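Local coordinates for Lmo0135 protein (PDB 5ISU) that probably serves as the substrate-binding component of an ABC transporter, perhaps one that takes up peptides, at residues Leu66-Val77 / Ala143-Phe151. Sequence-based numbering, arbitrary orientation.
Sequences LDISDDNLTYTV and AFENTIKTF
Asp71 OD1 is gripped twice, by Ser69 OG at 2.6 Å and by Leu73 N at 3.2 Å, in the turn of a beta hairpin whose Tyr75 and Leu66 pack against helix 144-148. The two donors approach from opposite faces of the carboxylate plane, each 35° out of it; the bond from Leu73 N defines an Asx turn that overlaps the end of the type I turn Ser69-Asn72. The hairpin forms one margin of an antiparallel five-stranded sheet in this solute-binding fold, and residues 74-77 run nearly parallel to the helix.

The aromatic pair across the interface is edge-to-face: the edge of Phe144 points at the face of Tyr75, with centroids 5.3 Å apart and planes at 84°. Phe144 CD2 sits over the centre of the tyrosine ring, while Ile68 CG2 lies over the rim of the opposite face, so the ring is sandwiched. Phe144 also meets Phe135 of the neighbouring strand edge-to-face.

Ile148 places CG1 beside its backbone N (chi1 -71°) and brings CD1 against both Leu66 and Tyr75, 3.7 Å from Tyr75 CD2. Leu66 divides its two methyls between side chains of the helix: CD2 lies 3.9 Å from Glu145 CG, and CD1 3.7 Å from Ile148 CD1.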
ATOM      1  N   LEU A  66      10.098 -16.936  13.628  1.00 51.56           N
ATOM      2  CA  LEU A  66      10.948 -16.919  12.448  1.00 53.37           C
ATOM      3  C   LEU A  66      12.365 -16.912  12.976  1.00 57.71           C
ATOM      4  O   LEU A  66      12.670 -16.197  13.927  1.00 62.08           O
ATOM      5  CB  LEU A  66      10.743 -15.647  11.624  1.00 52.04           C
ATOM      6  CG  LEU A  66      11.737 -15.418  10.461  1.00 53.97           C
ATOM      7  CD1 LEU A  66      11.557 -16.465   9.372  1.00 52.73           C
ATOM      8  CD2 LEU A  66      11.594 -14.034   9.850  1.00 54.48           C
ATOM      9  N   ASP A  67      13.231 -17.701  12.363  1.00 60.22           N
ATOM     10  CA  ASP A  67      14.620 -17.762  12.779  1.00 66.11           C
ATOM     11  C   ASP A  67      15.480 -17.717  11.514  1.00 63.23           C
ATOM     12  O   ASP A  67      15.250 -18.454  10.562  1.00 59.13           O
ATOM     13  CB  ASP A  67      14.861 -19.029  13.605  1.00 73.26           C
ATOM     14  CG  ASP A  67      16.196 -19.023  14.334  1.00 83.89           C
ATOM     15  OD1 ASP A  67      17.053 -18.144  14.077  1.00 93.19           O
ATOM     16  OD2 ASP A  67      16.393 -19.920  15.182  1.00 97.06           O
ATOM     17  N   ILE A  68      16.454 -16.823  11.513  1.00 63.95           N
ATOM     18  CA  ILE A  68      17.333 -16.625  10.375  1.00 65.56           C
ATOM     19  C   ILE A  68      18.720 -17.120  10.757  1.00 68.23           C
ATOM     20  O   ILE A  68      19.237 -16.749  11.809  1.00 71.90           O
ATOM     21  CB  ILE A  68      17.375 -15.124  10.006  1.00 68.31           C
ATOM     22  CG1 ILE A  68      15.940 -14.596   9.790  1.00 66.07           C
ATOM     23  CG2 ILE A  68      18.254 -14.877   8.778  1.00 70.26           C
ATOM     24  CD1 ILE A  68      15.845 -13.097   9.543  1.00 67.09           C
ATOM     25  N   SER A  69      19.319 -17.954   9.907  1.00 61.89           N
ATOM     26  CA  SER A  69      20.643 -18.496  10.180  1.00 65.00           C
ATOM     27  C   SER A  69      21.728 -17.403  10.167  1.00 65.51           C
ATOM     28  O   SER A  69      21.533 -16.328   9.617  1.00 63.85           O
ATOM     29  CB  SER A  69      21.006 -19.605   9.167  1.00 64.75           C
ATOM     30  OG  SER A  69      21.209 -19.082   7.860  1.00 62.86           O
ATOM     31  N   ASP A  70      22.880 -17.723  10.734  1.00 70.05           N
ATOM     32  CA  ASP A  70      24.006 -16.780  10.799  1.00 73.83           C
ATOM     33  C   ASP A  70      24.497 -16.320   9.418  1.00 71.43           C
ATOM     34  O   ASP A  70      24.834 -15.156   9.249  1.00 72.11           O
ATOM     35  CB  ASP A  70      25.159 -17.397  11.594  1.00 78.24           C
ATOM     36  CG  ASP A  70      24.739 -17.832  13.011  1.00 82.83           C
ATOM     37  OD1 ASP A  70      23.643 -17.420  13.489  1.00 81.74           O
ATOM     38  OD2 ASP A  70      25.518 -18.590  13.644  1.00 87.52           O
ATOM     39  N   ASP A  71      24.513 -17.228   8.442  1.00 70.38           N
ATOM     40  CA  ASP A  71      24.933 -16.887   7.063  1.00 70.87           C
ATOM     41  C   ASP A  71      23.827 -16.187   6.219  1.00 68.59           C
ATOM     42  O   ASP A  71      24.044 -15.895   5.046  1.00 68.33           O
ATOM     43  CB  ASP A  71      25.501 -18.116   6.324  1.00 73.59           C
ATOM     44  CG  ASP A  71      24.496 -19.278   6.209  1.00 75.63           C
ATOM     45  OD1 ASP A  71      23.266 -19.055   6.286  1.00 73.93           O
ATOM     46  OD2 ASP A  71      24.954 -20.428   6.023  1.00 78.66           O
ATOM     47  N   ASN A  72      22.646 -15.962   6.812  1.00 64.50           N
ATOM     48  CA  ASN A  72      21.532 -15.249   6.152  1.00 62.38           C
ATOM     49  C   ASN A  72      20.908 -15.928   4.930  1.00 60.85           C
ATOM     50  O   ASN A  72      20.198 -15.273   4.157  1.00 58.01           O
ATOM     51  CB  ASN A  72      21.970 -13.825   5.773  1.00 64.19           C
ATOM     52  CG  ASN A  72      22.461 -13.032   6.966  1.00 66.35           C
ATOM     53  OD1 ASN A  72      23.611 -12.600   7.006  1.00 68.63           O
ATOM     54  ND2 ASN A  72      21.601 -12.872   7.963  1.00 65.23           N
ATOM     55  N   LEU A  73      21.145 -17.231   4.771  1.00 61.49           N
ATOM     56  CA  LEU A  73      20.595 -17.995   3.645  1.00 60.94           C
ATOM     57  C   LEU A  73      19.446 -18.911   4.035  1.00 58.44           C
ATOM     58  O   LEU A  73      18.722 -19.350   3.159  1.00 60.84           O
ATOM     59  CB  LEU A  73      21.684 -18.848   2.977  1.00 63.10           C
ATOM     60  CG  LEU A  73      22.857 -18.115   2.341  1.00 65.88           C
ATOM     61  CD1 LEU A  73      23.813 -19.147   1.756  1.00 68.47           C
ATOM     62  CD2 LEU A  73      22.383 -17.129   1.283  1.00 64.61           C
ATOM     63  N   THR A  74      19.282 -19.209   5.327  1.00 57.87           N
ATOM     64  CA  THR A  74      18.225 -20.113   5.776  1.00 56.92           C
ATOM     65  C   THR A  74      17.249 -19.477   6.787  1.00 56.13           C
ATOM     66  O   THR A  74      17.640 -19.073   7.880  1.00 58.79           O
ATOM     67  CB  THR A  74      18.836 -21.397   6.367  1.00 58.23           C
ATOM     68  OG1 THR A  74      19.716 -21.996   5.401  1.00 60.74           O
ATOM     69  CG2 THR A  74      17.751 -22.406   6.731  1.00 57.10           C
ATOM     70  N   TYR A  75      15.978 -19.401   6.397  1.00 53.78           N
ATOM     71  CA  TYR A  75      14.912 -18.855   7.225  1.00 51.16           C
ATOM     72  C   TYR A  75      14.018 -20.010   7.673  1.00 48.76           C
ATOM     73  O   TYR A  75      13.434 -20.697   6.854  1.00 47.42           O
ATOM     74  CB  TYR A  75      14.082 -17.830   6.432  1.00 50.75           C
ATOM     75  CG  TYR A  75      14.817 -16.545   6.082  1.00 53.12           C
ATOM     76  CD1 TYR A  75      15.859 -16.532   5.164  1.00 55.20           C
ATOM     77  CD2 TYR A  75      14.429 -15.333   6.634  1.00 53.19           C
ATOM     78  CE1 TYR A  75      16.529 -15.347   4.845  1.00 58.28           C
ATOM     79  CE2 TYR A  75      15.083 -14.149   6.320  1.00 55.38           C
ATOM     80  CZ  TYR A  75      16.129 -14.153   5.424  1.00 57.48           C
ATOM     81  OH  TYR A  75      16.764 -12.961   5.120  1.00 59.67           O
ATOM     82  N   THR A  76      13.898 -20.200   8.976  1.00 48.87           N
ATOM     83  CA  THR A  76      13.087 -21.261   9.534  1.00 49.28           C
ATOM     84  C   THR A  76      11.869 -20.685  10.241  1.00 47.98           C
ATOM     85  O   THR A  76      12.004 -19.897  11.187  1.00 48.89           O
ATOM     86  CB  THR A  76      13.904 -22.071  10.547  1.00 51.82           C
ATOM     87  OG1 THR A  76      15.064 -22.602   9.906  1.00 53.91           O
ATOM     88  CG2 THR A  76      13.096 -23.212  11.118  1.00 52.83           C
ATOM     89  N   VAL A  77      10.683 -21.094   9.792  1.00 47.32           N
ATOM     90  CA  VAL A  77       9.415 -20.654  10.375  1.00 45.50           C
ATOM     91  C   VAL A  77       8.740 -21.820  11.104  1.00 46.77           C
ATOM     92  O   VAL A  77       8.532 -22.888  10.518  1.00 47.14           O
ATOM     93  CB  VAL A  77       8.424 -20.157   9.284  1.00 43.74           C
ATOM     94  CG1 VAL A  77       7.104 -19.713   9.908  1.00 42.51           C
ATOM     95  CG2 VAL A  77       9.031 -19.022   8.474  1.00 43.49           C
ATOM     96  N   ALA A 143      15.553  -8.417   2.312  1.00 48.15           N
ATOM     97  CA  ALA A 143      14.127  -8.110   2.066  1.00 47.76           C
ATOM     98  C   ALA A 143      13.238  -9.332   2.133  1.00 47.07           C
ATOM     99  O   ALA A 143      12.021  -9.197   2.180  1.00 44.76           O
ATOM    100  CB  ALA A 143      13.947  -7.451   0.703  1.00 49.08           C
ATOM    101  N   PHE A 144      13.826 -10.530   2.110  1.00 47.79           N
ATOM    102  CA  PHE A 144      12.999 -11.737   2.156  1.00 46.22           C
ATOM    103  C   PHE A 144      12.296 -11.890   3.513  1.00 44.88           C
ATOM    104  O   PHE A 144      11.258 -12.531   3.592  1.00 43.25           O
ATOM    105  CB  PHE A 144      13.801 -12.967   1.792  1.00 47.49           C
ATOM    106  CG  PHE A 144      12.977 -14.199   1.684  1.00 47.54           C
ATOM    107  CD1 PHE A 144      12.082 -14.345   0.631  1.00 47.31           C
ATOM    108  CD2 PHE A 144      13.120 -15.234   2.600  1.00 47.54           C
ATOM    109  CE1 PHE A 144      11.320 -15.492   0.501  1.00 48.32           C
ATOM    110  CE2 PHE A 144      12.362 -16.388   2.477  1.00 49.00           C
ATOM    111  CZ  PHE A 144      11.457 -16.516   1.429  1.00 48.83           C
ATOM    112  N   GLU A 145      12.854 -11.298   4.571  1.00 46.56           N
ATOM    113  CA  GLU A 145      12.178 -11.299   5.865  1.00 47.60           C
ATOM    114  C   GLU A 145      10.806 -10.624   5.738  1.00 44.76           C
ATOM    115  O   GLU A 145       9.826 -11.094   6.313  1.00 43.51           O
ATOM    116  CB  GLU A 145      12.998 -10.580   6.931  1.00 53.35           C
ATOM    117  CG  GLU A 145      12.287 -10.473   8.288  1.00 57.85           C
ATOM    118  CD  GLU A 145      13.181  -9.982   9.426  1.00 64.34           C
ATOM    119  OE1 GLU A 145      14.327  -9.511   9.173  1.00 68.47           O
ATOM    120  OE2 GLU A 145      12.724 -10.076  10.587  1.00 69.13           O
ATOM    121  N   ASN A 146      10.748  -9.528   4.983  1.00 42.66           N
ATOM    122  CA  ASN A 146       9.501  -8.806   4.759  1.00 42.60           C
ATOM    123  C   ASN A 146       8.495  -9.650   3.963  1.00 42.75           C
ATOM    124  O   ASN A 146       7.284  -9.638   4.255  1.00 40.62           O
ATOM    125  CB  ASN A 146       9.768  -7.514   4.011  1.00 45.68           C
ATOM    126  CG  ASN A 146       8.507  -6.709   3.773  1.00 46.02           C
ATOM    127  OD1 ASN A 146       7.874  -6.229   4.710  1.00 48.00           O
ATOM    128  ND2 ASN A 146       8.143  -6.551   2.513  1.00 47.03           N
ATOM    129  N   THR A 147       8.987 -10.358   2.949  1.00 41.02           N
ATOM    130  CA  THR A 147       8.140 -11.237   2.150  1.00 41.84           C
ATOM    131  C   THR A 147       7.502 -12.308   3.064  1.00 40.05           C
ATOM    132  O   THR A 147       6.330 -12.632   2.918  1.00 40.72           O
ATOM    133  CB  THR A 147       8.959 -11.907   1.027  1.00 44.25           C
ATOM    134  OG1 THR A 147       9.557 -10.898   0.206  1.00 42.89           O
ATOM    135  CG2 THR A 147       8.089 -12.766   0.183  1.00 44.42           C
ATOM    136  N   ILE A 148       8.268 -12.849   4.007  1.00 39.82           N
ATOM    137  CA  ILE A 148       7.719 -13.820   4.955  1.00 40.40           C
ATOM    138  C   ILE A 148       6.642 -13.172   5.851  1.00 39.89           C
ATOM    139  O   ILE A 148       5.654 -13.816   6.188  1.00 37.22           O
ATOM    140  CB  ILE A 148       8.824 -14.457   5.834  1.00 41.56           C
ATOM    141  CG1 ILE A 148       9.688 -15.394   4.995  1.00 44.41           C
ATOM    142  CG2 ILE A 148       8.234 -15.268   6.983  1.00 42.38           C
ATOM    143  CD1 ILE A 148      10.866 -15.968   5.760  1.00 47.59           C
ATOM    144  N   LYS A 149       6.852 -11.906   6.228  1.00 42.17           N
ATOM    145  CA  LYS A 149       5.911 -11.154   7.084  1.00 44.66           C
ATOM    146  C   LYS A 149       4.650 -10.639   6.376  1.00 41.21           C
ATOM    147  O   LYS A 149       3.806 -10.040   7.026  1.00 44.48           O
ATOM    148  CB  LYS A 149       6.595  -9.939   7.706  1.00 47.20           C
ATOM    149  CG  LYS A 149       7.840 -10.212   8.507  1.00 52.50           C
ATOM    150  CD  LYS A 149       7.596 -10.990   9.767  1.00 55.44           C
ATOM    151  CE  LYS A 149       8.856 -10.944  10.614  1.00 60.72           C
ATOM    152  NZ  LYS A 149       8.658 -11.667  11.892  1.00 64.79           N
ATOM    153  N   THR A 150       4.551 -10.825   5.060  1.00 41.50           N
ATOM    154  CA  THR A 150       3.378 -10.406   4.272  1.00 41.76           C
ATOM    155  C   THR A 150       2.796 -11.614   3.510  1.00 40.48           C
ATOM    156  O   THR A 150       2.175 -11.456   2.459  1.00 43.18           O
ATOM    157  CB  THR A 150       3.743  -9.265   3.268  1.00 44.11           C
ATOM    158  OG1 THR A 150       4.806  -9.692   2.386  1.00 44.31           O
ATOM    159  CG2 THR A 150       4.187  -7.996   4.004  1.00 41.72           C
ATOM    160  N   PHE A 151       2.929 -12.803   4.105  1.00 39.48           N
ATOM    161  CA  PHE A 151       2.546 -14.055   3.486  1.00 39.00           C
ATOM    162  C   PHE A 151       1.293 -14.727   4.079  1.00 38.14           C
ATOM    163  O   PHE A 151       1.248 -15.045   5.284  1.00 36.57           O
ATOM    164  CB  PHE A 151       3.729 -15.018   3.626  1.00 40.68           C
ATOM    165  CG  PHE A 151       3.616 -16.239   2.778  1.00 44.44           C
ATOM    166  CD1 PHE A 151       4.106 -16.234   1.489  1.00 47.70           C
ATOM    167  CD2 PHE A 151       3.029 -17.390   3.260  1.00 46.07           C
ATOM    168  CE1 PHE A 151       4.002 -17.353   0.681  1.00 49.84           C
ATOM    169  CE2 PHE A 151       2.930 -18.516   2.466  1.00 48.09           C
ATOM    170  CZ  PHE A 151       3.427 -18.496   1.170  1.00 49.61           C
TER